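3-keto-5-aminohexanoate cleavage protein (PDB 3E02) binds a zinc ion in a TIM-barrel fold and probably cleaves 3-keto-5-aminohexanoate or a related beta-keto acid. Local coordinates at residues D66-M69 and R70-P73; F133-E136 and R137-A141; I147-T151 and F152-E156. One frame throughout, in Å; residues are numbered along the deposited sequence.

Interaction 1: D66-M69 and R70-P73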
ATOM      1  N   ASP A  66      38.508 -13.448 -20.933  1.00 38.83           N
ATOM      2  CA  ASP A  66      39.940 -13.227 -20.670  1.00 39.15           C
ATOM      3  C   ASP A  66      40.201 -12.057 -19.716  1.00 38.63           C
ATOM      4  O   ASP A  66      41.142 -12.132 -18.920  1.00 39.04           O
ATOM      5  CB  ASP A  66      40.734 -13.009 -21.975  1.00 39.14           C
ATOM      6  CG  ASP A  66      40.752 -14.245 -22.889  1.00 43.95           C
ATOM      7  OD1 ASP A  66      40.399 -15.367 -22.447  1.00 44.35           O
ATOM      8  OD2 ASP A  66      41.141 -14.080 -24.069  1.00 47.89           O
ATOM      9  N   LEU A  67      39.395 -10.990 -19.808  1.00 38.91           N
ATOM     10  CA  LEU A  67      39.492  -9.846 -18.884  1.00 38.64           C
ATOM     11  C   LEU A  67      39.053 -10.261 -17.485  1.00 37.82           C
ATOM     12  O   LEU A  67      39.696  -9.875 -16.509  1.00 37.43           O
ATOM     13  CB  LEU A  67      38.667  -8.632 -19.355  1.00 39.09           C
ATOM     14  CG  LEU A  67      39.239  -7.850 -20.531  1.00 39.73           C
ATOM     15  CD1 LEU A  67      38.244  -6.792 -20.982  1.00 39.43           C
ATOM     16  CD2 LEU A  67      40.593  -7.227 -20.147  1.00 37.28           C
ATOM     17  N   PHE A  68      37.965 -11.035 -17.394  1.00 36.90           N
ATOM     18  CA  PHE A  68      37.520 -11.599 -16.109  1.00 37.22           C
ATOM     19  C   PHE A  68      38.602 -12.465 -15.456  1.00 37.27           C
ATOM     20  O   PHE A  68      38.834 -12.357 -14.252  1.00 36.96           O
ATOM     21  CB  PHE A  68      36.211 -12.379 -16.246  1.00 36.79           C
ATOM     22  CG  PHE A  68      34.999 -11.510 -16.320  1.00 35.21           C
ATOM     23  CD1 PHE A  68      34.565 -10.988 -17.530  1.00 34.75           C
ATOM     24  CD2 PHE A  68      34.276 -11.211 -15.164  1.00 37.51           C
ATOM     25  CE1 PHE A  68      33.419 -10.174 -17.599  1.00 35.73           C
ATOM     26  CE2 PHE A  68      33.139 -10.408 -15.215  1.00 35.31           C
ATOM     27  CZ  PHE A  68      32.709  -9.885 -16.436  1.00 34.34           C
HETATM   28  N   MSE A  69      39.310 -13.269 -16.257  1.00 38.77           N
HETATM   29  CA  MSE A  69      40.421 -14.095 -15.739  1.00 38.85           C
HETATM   30  C   MSE A  69      41.643 -13.302 -15.274  1.00 39.23           C
HETATM   31  O   MSE A  69      42.531 -13.885 -14.647  1.00 38.83           O
HETATM   32  CB  MSE A  69      40.803 -15.206 -16.725  1.00 40.14           C
HETATM   33  CG  MSE A  69      39.677 -16.202 -16.931  1.00 41.88           C
HETATM   34 SE   MSE A  69      39.009 -16.969 -15.240  0.75 48.54          SE
HETATM   35  CE  MSE A  69      37.290 -17.461 -15.872  1.00 43.30           C
ATOM     36  N   ARG A  70      41.688 -11.997 -15.576  1.00 38.83           N
ATOM     37  CA  ARG A  70      42.731 -11.095 -15.066  1.00 38.71           C
ATOM     38  C   ARG A  70      42.373 -10.474 -13.701  1.00 37.73           C
ATOM     39  O   ARG A  70      43.214  -9.787 -13.112  1.00 37.59           O
ATOM     40  CB  ARG A  70      43.095 -10.037 -16.102  1.00 39.15           C
ATOM     41  CG  ARG A  70      43.834 -10.633 -17.302  1.00 41.86           C
ATOM     42  CD  ARG A  70      43.842  -9.732 -18.530  1.00 41.42           C
ATOM     43  NE  ARG A  70      44.423  -8.414 -18.278  1.00 47.02           N
ATOM     44  CZ  ARG A  70      44.517  -7.434 -19.178  1.00 46.79           C
ATOM     45  NH1 ARG A  70      44.065  -7.591 -20.428  1.00 45.60           N
ATOM     46  NH2 ARG A  70      45.057  -6.271 -18.809  1.00 45.51           N
ATOM     47  N   PHE A  71      41.142 -10.687 -13.212  1.00 37.23           N
ATOM     48  CA  PHE A  71      40.772 -10.286 -11.840  1.00 36.93           C
ATOM     49  C   PHE A  71      40.129 -11.362 -10.944  1.00 36.39           C
ATOM     50  O   PHE A  71      40.283 -11.276  -9.720  1.00 37.15           O
ATOM     51  CB  PHE A  71      39.985  -8.964 -11.792  1.00 36.36           C
ATOM     52  CG  PHE A  71      38.704  -8.929 -12.593  1.00 34.01           C
ATOM     53  CD1 PHE A  71      37.520  -9.465 -12.079  1.00 32.60           C
ATOM     54  CD2 PHE A  71      38.647  -8.245 -13.813  1.00 35.25           C
ATOM     55  CE1 PHE A  71      36.308  -9.372 -12.798  1.00 33.16           C
ATOM     56  CE2 PHE A  71      37.438  -8.137 -14.537  1.00 32.72           C
ATOM     57  CZ  PHE A  71      36.271  -8.701 -14.031  1.00 35.49           C
ATOM     58  N   LEU A  72      39.440 -12.357 -11.514  1.00 36.46           N
ATOM     59  CA  LEU A  72      38.794 -13.409 -10.692  1.00 36.93           C
ATOM     60  C   LEU A  72      39.763 -14.238  -9.824  1.00 37.64           C
ATOM     61  O   LEU A  72      39.572 -14.289  -8.595  1.00 36.47           O
ATOM     62  CB  LEU A  72      37.847 -14.298 -11.527  1.00 36.45           C
ATOM     63  CG  LEU A  72      36.585 -13.631 -12.086  1.00 34.93           C
ATOM     64  CD1 LEU A  72      35.826 -14.588 -13.002  1.00 34.98           C
ATOM     65  CD2 LEU A  72      35.672 -13.102 -10.983  1.00 33.65           C
ATOM     66  N   PRO A  73      40.815 -14.860 -10.430  1.00 38.23           N
ATOM     67  CA  PRO A  73      41.787 -15.593  -9.595  1.00 37.99           C
ATOM     68  C   PRO A  73      42.442 -14.712  -8.520  1.00 37.81           C
ATOM     69  O   PRO A  73      42.626 -15.158  -7.387  1.00 37.74           O
ATOM     70  CB  PRO A  73      42.851 -16.074 -10.599  1.00 38.47           C
ATOM     71  CG  PRO A  73      42.297 -15.884 -11.921  1.00 38.72           C
ATOM     72  CD  PRO A  73      41.165 -14.929 -11.862  1.00 38.78           C
TER

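Interaction 2: F133-E136 and R137-A141. With EDO (1,2-ethanediol), chain H; EDO (1,2-ethanediol), chain E.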
ATOM      1  N   PHE A 133      36.610   9.817 -23.995  1.00 30.90           N
ATOM      2  CA  PHE A 133      36.696   8.814 -25.070  1.00 31.92           C
ATOM      3  C   PHE A 133      35.507   8.912 -26.026  1.00 32.31           C
ATOM      4  O   PHE A 133      34.384   9.233 -25.604  1.00 32.75           O
ATOM      5  CB  PHE A 133      36.774   7.404 -24.480  1.00 32.24           C
ATOM      6  CG  PHE A 133      37.921   7.205 -23.526  1.00 31.24           C
ATOM      7  CD1 PHE A 133      39.228   7.099 -24.005  1.00 33.42           C
ATOM      8  CD2 PHE A 133      37.696   7.107 -22.148  1.00 32.56           C
ATOM      9  CE1 PHE A 133      40.301   6.910 -23.127  1.00 33.71           C
ATOM     10  CE2 PHE A 133      38.769   6.902 -21.256  1.00 31.18           C
ATOM     11  CZ  PHE A 133      40.067   6.814 -21.747  1.00 34.46           C
ATOM     12  N   ASP A 134      35.772   8.590 -27.297  1.00 32.11           N
ATOM     13  CA  ASP A 134      34.796   8.671 -28.389  1.00 34.12           C
ATOM     14  C   ASP A 134      33.568   7.810 -28.207  1.00 33.01           C
ATOM     15  O   ASP A 134      32.519   8.178 -28.701  1.00 32.52           O
ATOM     16  CB  ASP A 134      35.412   8.245 -29.738  1.00 34.58           C
ATOM     17  CG  ASP A 134      36.423   9.212 -30.263  1.00 42.06           C
ATOM     18  OD1 ASP A 134      36.536  10.346 -29.733  1.00 44.38           O
ATOM     19  OD2 ASP A 134      37.107   8.823 -31.234  1.00 43.23           O
ATOM     20  N   TRP A 135      33.718   6.662 -27.554  1.00 32.55           N
ATOM     21  CA  TRP A 135      32.592   5.731 -27.344  1.00 32.60           C
ATOM     22  C   TRP A 135      31.523   6.165 -26.351  1.00 32.27           C
ATOM     23  O   TRP A 135      30.392   5.673 -26.427  1.00 32.76           O
ATOM     24  CB  TRP A 135      33.101   4.338 -26.914  1.00 32.56           C
ATOM     25  CG  TRP A 135      33.677   4.283 -25.535  1.00 30.41           C
ATOM     26  CD1 TRP A 135      34.971   4.463 -25.196  1.00 32.36           C
ATOM     27  CD2 TRP A 135      32.971   4.031 -24.314  1.00 29.29           C
ATOM     28  NE1 TRP A 135      35.131   4.345 -23.854  1.00 31.61           N
ATOM     29  CE2 TRP A 135      33.920   4.077 -23.276  1.00 31.29           C
ATOM     30  CE3 TRP A 135      31.627   3.756 -23.999  1.00 31.49           C
ATOM     31  CZ2 TRP A 135      33.576   3.869 -21.941  1.00 31.00           C
ATOM     32  CZ3 TRP A 135      31.281   3.542 -22.681  1.00 30.70           C
ATOM     33  CH2 TRP A 135      32.253   3.595 -21.661  1.00 31.99           C
ATOM     34  N   GLU A 136      31.853   7.090 -25.450  1.00 32.54           N
ATOM     35  CA  GLU A 136      30.974   7.417 -24.319  1.00 32.14           C
ATOM     36  C   GLU A 136      29.680   8.108 -24.689  1.00 33.62           C
ATOM     37  O   GLU A 136      28.605   7.625 -24.319  1.00 32.61           O
ATOM     38  CB  GLU A 136      31.719   8.227 -23.247  1.00 32.38           C
ATOM     39  CG  GLU A 136      32.944   7.551 -22.679  1.00 31.33           C
ATOM     40  CD  GLU A 136      33.633   8.437 -21.670  1.00 31.27           C
ATOM     41  OE1 GLU A 136      33.138   8.548 -20.545  1.00 31.62           O
ATOM     42  OE2 GLU A 136      34.654   9.044 -22.019  1.00 31.16           O
ATOM     43  N   ARG A 137      29.753   9.206 -25.440  1.00 34.15           N
ATOM     44  CA  ARG A 137      28.520   9.915 -25.808  1.00 36.27           C
ATOM     45  C   ARG A 137      27.559   9.051 -26.668  1.00 35.75           C
ATOM     46  O   ARG A 137      26.370   9.004 -26.350  1.00 36.22           O
ATOM     47  CB  ARG A 137      28.783  11.282 -26.439  1.00 36.01           C
ATOM     48  CG  ARG A 137      27.549  12.176 -26.407  1.00 40.53           C
ATOM     49  CD  ARG A 137      27.686  13.460 -27.228  1.00 41.81           C
ATOM     50  NE  ARG A 137      28.502  14.518 -26.623  1.00 49.49           N
ATOM     51  CZ  ARG A 137      28.155  15.249 -25.552  1.00 53.10           C
ATOM     52  NH1 ARG A 137      27.006  15.049 -24.900  1.00 54.29           N
ATOM     53  NH2 ARG A 137      28.988  16.197 -25.106  1.00 52.43           N
ATOM     54  N   PRO A 138      28.054   8.386 -27.733  1.00 35.35           N
ATOM     55  CA  PRO A 138      27.185   7.502 -28.534  1.00 35.86           C
ATOM     56  C   PRO A 138      26.557   6.352 -27.730  1.00 34.62           C
ATOM     57  O   PRO A 138      25.403   6.012 -27.967  1.00 34.45           O
ATOM     58  CB  PRO A 138      28.125   6.967 -29.619  1.00 36.21           C
ATOM     59  CG  PRO A 138      29.220   7.917 -29.683  1.00 37.57           C
ATOM     60  CD  PRO A 138      29.408   8.459 -28.324  1.00 36.91           C
ATOM     61  N   TYR A 139      27.311   5.796 -26.781  1.00 34.60           N
ATOM     62  CA  TYR A 139      26.827   4.745 -25.879  1.00 35.00           C
ATOM     63  C   TYR A 139      25.627   5.231 -25.067  1.00 34.24           C
ATOM     64  O   TYR A 139      24.583   4.604 -25.073  1.00 34.07           O
ATOM     65  CB  TYR A 139      27.949   4.292 -24.942  1.00 34.82           C
ATOM     66  CG  TYR A 139      27.592   3.210 -23.949  1.00 35.45           C
ATOM     67  CD1 TYR A 139      27.425   1.881 -24.361  1.00 36.93           C
ATOM     68  CD2 TYR A 139      27.470   3.496 -22.587  1.00 33.85           C
ATOM     69  CE1 TYR A 139      27.116   0.873 -23.430  1.00 38.15           C
ATOM     70  CE2 TYR A 139      27.169   2.502 -21.660  1.00 31.78           C
ATOM     71  CZ  TYR A 139      26.991   1.195 -22.083  1.00 37.55           C
ATOM     72  OH  TYR A 139      26.713   0.218 -21.164  1.00 38.48           O
ATOM     73  N   LEU A 140      25.782   6.373 -24.408  1.00 33.44           N
ATOM     74  CA  LEU A 140      24.707   6.955 -23.603  1.00 33.87           C
ATOM     75  C   LEU A 140      23.495   7.367 -24.459  1.00 33.91           C
ATOM     76  O   LEU A 140      22.353   7.020 -24.130  1.00 33.66           O
ATOM     77  CB  LEU A 140      25.229   8.154 -22.791  1.00 34.20           C
ATOM     78  CG  LEU A 140      26.348   7.865 -21.779  1.00 34.56           C
ATOM     79  CD1 LEU A 140      26.954   9.183 -21.260  1.00 33.55           C
ATOM     80  CD2 LEU A 140      25.910   6.974 -20.623  1.00 31.51           C
ATOM     81  N   ALA A 141      23.758   8.079 -25.554  1.00 35.51           N
ATOM     82  CA  ALA A 141      22.707   8.549 -26.487  1.00 35.32           C
ATOM     83  C   ALA A 141      21.916   7.391 -27.103  1.00 35.80           C
ATOM     84  O   ALA A 141      20.691   7.454 -27.197  1.00 37.00           O
ATOM     85  CB  ALA A 141      23.312   9.438 -27.574  1.00 36.12           C
TER
HETATM   86  C1  EDO H 317      24.208   1.494 -25.952  1.00 36.50           C
HETATM   87  O1  EDO H 317      23.935   2.690 -26.695  1.00 27.48           O
HETATM   88  C2  EDO H 317      23.338   0.306 -26.363  1.00 39.77           C
HETATM   89  O2  EDO H 317      22.551   0.550 -27.539  1.00 45.13           O
HETATM   90  C1  EDO E 314      33.584  15.409 -26.954  1.00 47.73           C
HETATM   91  O1  EDO E 314      34.427  15.893 -25.922  1.00 44.53           O
HETATM   92  C2  EDO E 314      32.140  15.572 -26.519  1.00 48.80           C
HETATM   93  O2  EDO E 314      31.343  14.616 -27.220  1.00 51.95           O
HETATM   94  O   HOH W   1      32.113  10.497 -26.376  1.00 21.64           O

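Interaction 3: I147-T151 and F152-E156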
ATOM      1  N   ILE A 147      16.608  -1.543 -25.406  1.00 36.14           N
ATOM      2  CA  ILE A 147      15.867  -2.444 -24.525  1.00 36.28           C
ATOM      3  C   ILE A 147      16.891  -3.419 -23.943  1.00 37.01           C
ATOM      4  O   ILE A 147      17.645  -4.042 -24.698  1.00 37.38           O
ATOM      5  CB  ILE A 147      14.797  -3.262 -25.292  1.00 36.30           C
ATOM      6  CG1 ILE A 147      13.771  -2.342 -25.972  1.00 34.65           C
ATOM      7  CG2 ILE A 147      14.074  -4.243 -24.335  1.00 36.24           C
ATOM      8  CD1 ILE A 147      12.865  -3.061 -26.965  1.00 35.30           C
ATOM      9  N   LEU A 148      16.942  -3.530 -22.619  1.00 37.24           N
ATOM     10  CA  LEU A 148      17.768  -4.546 -21.958  1.00 38.10           C
ATOM     11  C   LEU A 148      16.911  -5.810 -22.127  1.00 38.47           C
ATOM     12  O   LEU A 148      15.893  -5.973 -21.453  1.00 38.44           O
ATOM     13  CB  LEU A 148      18.020  -4.220 -20.488  1.00 38.41           C
ATOM     14  CG  LEU A 148      18.890  -5.237 -19.737  1.00 40.43           C
ATOM     15  CD1 LEU A 148      20.328  -5.218 -20.285  1.00 45.02           C
ATOM     16  CD2 LEU A 148      18.876  -4.962 -18.248  1.00 39.56           C
ATOM     17  N   SER A 149      17.307  -6.666 -23.058  1.00 38.38           N
ATOM     18  CA  SER A 149      16.512  -7.841 -23.445  1.00 37.84           C
ATOM     19  C   SER A 149      16.671  -9.034 -22.519  1.00 37.84           C
ATOM     20  O   SER A 149      17.771  -9.478 -22.303  1.00 38.91           O
ATOM     21  CB  SER A 149      16.890  -8.281 -24.860  1.00 38.15           C
ATOM     22  OG  SER A 149      16.102  -9.397 -25.280  1.00 37.39           O
ATOM     23  N   ASN A 150      15.566  -9.554 -21.977  1.00 37.38           N
ATOM     24  CA  ASN A 150      15.560 -10.798 -21.183  1.00 37.08           C
ATOM     25  C   ASN A 150      14.199 -11.466 -21.402  1.00 35.72           C
ATOM     26  O   ASN A 150      13.339 -11.439 -20.543  1.00 35.14           O
ATOM     27  CB  ASN A 150      15.796 -10.536 -19.688  1.00 38.45           C
ATOM     28  CG  ASN A 150      17.082  -9.820 -19.422  1.00 43.88           C
ATOM     29  OD1 ASN A 150      18.133 -10.427 -19.511  1.00 48.53           O
ATOM     30  ND2 ASN A 150      17.016  -8.515 -19.110  1.00 44.55           N
ATOM     31  N   THR A 151      14.018 -12.058 -22.583  1.00 34.88           N
ATOM     32  CA  THR A 151      12.763 -12.725 -22.923  1.00 33.43           C
ATOM     33  C   THR A 151      12.623 -13.987 -22.082  1.00 33.38           C
ATOM     34  O   THR A 151      13.600 -14.439 -21.474  1.00 33.91           O
ATOM     35  CB  THR A 151      12.664 -13.074 -24.414  1.00 32.94           C
ATOM     36  OG1 THR A 151      13.623 -14.082 -24.731  1.00 33.48           O
ATOM     37  CG2 THR A 151      12.861 -11.844 -25.308  1.00 34.05           C
ATOM     38  N   PHE A 152      11.415 -14.550 -22.021  1.00 33.35           N
ATOM     39  CA  PHE A 152      11.216 -15.806 -21.288  1.00 33.65           C
ATOM     40  C   PHE A 152      12.142 -16.921 -21.812  1.00 34.26           C
ATOM     41  O   PHE A 152      12.707 -17.661 -21.023  1.00 34.40           O
ATOM     42  CB  PHE A 152       9.740 -16.218 -21.272  1.00 32.96           C
ATOM     43  CG  PHE A 152       8.925 -15.413 -20.310  1.00 32.01           C
ATOM     44  CD1 PHE A 152       8.356 -14.203 -20.690  1.00 31.84           C
ATOM     45  CD2 PHE A 152       8.763 -15.843 -19.001  1.00 31.21           C
ATOM     46  CE1 PHE A 152       7.607 -13.451 -19.783  1.00 31.88           C
ATOM     47  CE2 PHE A 152       8.024 -15.104 -18.088  1.00 34.62           C
ATOM     48  CZ  PHE A 152       7.453 -13.913 -18.470  1.00 34.75           C
ATOM     49  N   SER A 153      12.325 -17.000 -23.129  1.00 34.81           N
ATOM     50  CA  SER A 153      13.274 -17.966 -23.717  1.00 35.21           C
ATOM     51  C   SER A 153      14.725 -17.705 -23.272  1.00 34.95           C
ATOM     52  O   SER A 153      15.456 -18.645 -22.931  1.00 35.83           O
ATOM     53  CB  SER A 153      13.191 -17.958 -25.241  1.00 36.08           C
ATOM     54  OG  SER A 153      11.901 -18.363 -25.659  1.00 41.44           O
ATOM     55  N   GLN A 154      15.128 -16.441 -23.271  1.00 35.11           N
ATOM     56  CA  GLN A 154      16.489 -16.049 -22.855  1.00 35.46           C
ATOM     57  C   GLN A 154      16.735 -16.375 -21.382  1.00 35.46           C
ATOM     58  O   GLN A 154      17.781 -16.924 -21.031  1.00 36.08           O
ATOM     59  CB  GLN A 154      16.757 -14.570 -23.148  1.00 34.67           C
ATOM     60  CG  GLN A 154      16.914 -14.279 -24.635  1.00 35.27           C
ATOM     61  CD  GLN A 154      17.154 -12.813 -24.928  1.00 36.31           C
ATOM     62  OE1 GLN A 154      16.499 -11.925 -24.371  1.00 37.68           O
ATOM     63  NE2 GLN A 154      18.098 -12.545 -25.819  1.00 34.79           N
ATOM     64  N   ILE A 155      15.762 -16.050 -20.530  1.00 34.93           N
ATOM     65  CA  ILE A 155      15.862 -16.338 -19.089  1.00 34.38           C
ATOM     66  C   ILE A 155      15.979 -17.845 -18.859  1.00 36.23           C
ATOM     67  O   ILE A 155      16.859 -18.291 -18.122  1.00 36.77           O
ATOM     68  CB  ILE A 155      14.683 -15.751 -18.285  1.00 33.48           C
ATOM     69  CG1 ILE A 155      14.692 -14.209 -18.368  1.00 34.26           C
ATOM     70  CG2 ILE A 155      14.786 -16.203 -16.819  1.00 33.64           C
ATOM     71  CD1 ILE A 155      13.356 -13.543 -17.978  1.00 34.17           C
ATOM     72  N   GLU A 156      15.114 -18.619 -19.515  1.00 37.12           N
ATOM     73  CA  GLU A 156      15.144 -20.079 -19.397  1.00 40.97           C
ATOM     74  C   GLU A 156      16.502 -20.672 -19.815  1.00 40.61           C
ATOM     75  O   GLU A 156      16.990 -21.570 -19.136  1.00 40.61           O
ATOM     76  CB  GLU A 156      14.017 -20.709 -20.204  1.00 40.77           C
ATOM     77  CG  GLU A 156      13.911 -22.227 -20.004  1.00 46.19           C
ATOM     78  CD  GLU A 156      12.629 -22.832 -20.530  1.00 45.82           C
ATOM     79  OE1 GLU A 156      11.640 -22.097 -20.745  1.00 55.70           O
ATOM     80  OE2 GLU A 156      12.605 -24.067 -20.696  1.00 55.42           O
TER

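Interaction 1: D66-M69 and R70-P73
F68 and F71 carry this turn between two helices. Their side chains lie side by side and point the same way, F68 CD2 coming to 3.4 Å from F71 CZ. The ring planes are inclined at 50°, an oblique pair with centroids 5.1 Å apart. Alongside this runs a CH-pi contact: F68 CA sits over the face of the F71 ring, 4.0 Å from its centroid. F71 reaches that place because its CG stands between backbone N and carbonyl carbon (chi1 58°), which folds the ring back over the preceding turn.

An apolar contact flanks the pair, L72 CD1 on F68 CB at 3.9 Å. The CD2 methyl of L67 lies obliquely against the R70 guanidinium, 3.5 Å from NH1.

The backbone bonds centre on F68 O, which takes two N-H groups: L72 N at 2.8 Å and F71 N at 3.0 Å. R70 N reaches L67 O.

A53 of strand 48-54 touches L67, F68 and F71, while helix 31-44 covers F71 and helix 95-105 meets F68 and L72. A short turn joins helix 65-68 to helix 72-78, with F71 at the N-cap position, packed against the barrel strand that carries the zinc ligands H50 and H52.

Interaction 2: F133-E136 and R137-A141
W135 turns an edge of its indole toward the face of Y139, one helical turn on, in a T-shaped pair. The centroids of its six-membered ring and the Y139 ring are 5.5 Å apart and the planes stand at 71°. W135 CZ3 lies 3.8 Å from Y139 CD2. The tyrosine CG is anti to the backbone N (chi1 180°), which carries the ring back alongside the indole. One indole face is covered by E136 CG, 3.6 Å above its centre. Y139 N and L140 N bond to W135 O and E136 O and start the helix. At the tyrosine end an ethanediol (chain H), probably from the crystallisation liquor, donates to Y139 O.

The R137 side is looser. R137 is exposed, and its NE donates to O2 of a second such ethanediol (chain E) at 2.9 Å. A water accepts from R137 N at 2.8 Å and donates to F133 O.

The polar ends of W135, E136 and Y139 have partners: N58 O, T20 and T22 OG1, and S17 O with L91 N. This chemistry implies that the aromatic side pins the helix start to surrounding loops, whereas a water and a crystallisation additive take the N-H groups of R137 N and NE.

Interaction 3: I147-T151 and F152-E156
S149 and Q154 open a hydrogen-bonded network that includes a capping box, formed by T151 and Q154 at the start of helix 152-163. Reading along the chain from strand 147-148, S149 is the first residue to reach the helix. Its OG, anti to the backbone N (chi1 -178°), donates to Q154 OE1 at 2.7 Å. Its backbone O is taken by R98 NH1.

N150 comes next; its amide is held by other partners: ND2 bonds to G115 O and OD1 to R98 NH2. Toward the helix it offers mainly backbone, with I155 CD1 at 3.3 Å from N150 O, and a light touch of its CB on I155 CG1. N150 O also accepts from N118 ND2 of the second subunit.

T151, the N-cap residue, completes the box in both directions. Its OG1, held between backbone N and carbonyl carbon (chi1 68°), accepts from Q154 N at 3.2 Å. In return, its own N donates to Q154 OE1. The same hydroxyl is hydrogen-bonded to D145 OD1 of the second subunit, which ties the cap to the subunit interface. T151 O then receives I155 N at 2.9 Å, the first regular helical bond. Beyond the cap, the F152 ring makes an edge-to-face pair with H184 of helix 176-187.

Q154 OE1 is therefore gripped twice, which fixes the rotation of the amide: S149 OG approaches tilted from the carbonyl plane, whereas T151 N lies in that plane, on a lone pair, 3.1 Å away with an N-H...O angle of 170°.

The three contacts follow one another in the chain without touching, their centres 25 to 26 Å apart. Interactions 2 and 3 come nearest, about 8 Å between closest atoms, with helix 136-142 leading on to strand 147-148; interaction 1 stays about 12 Å from interaction 2 and about 14 Å from interaction 3. None supplies a ligand to the zinc site of H50, H52 and E259. The side chain nearest the zinc ion is F68 in interaction 1 (about 9 Å), Y139 in interaction 2 (about 10 Å) and N150 in interaction 3 (about 11 Å). Interaction 3 alone meets another subunit of the tetramer.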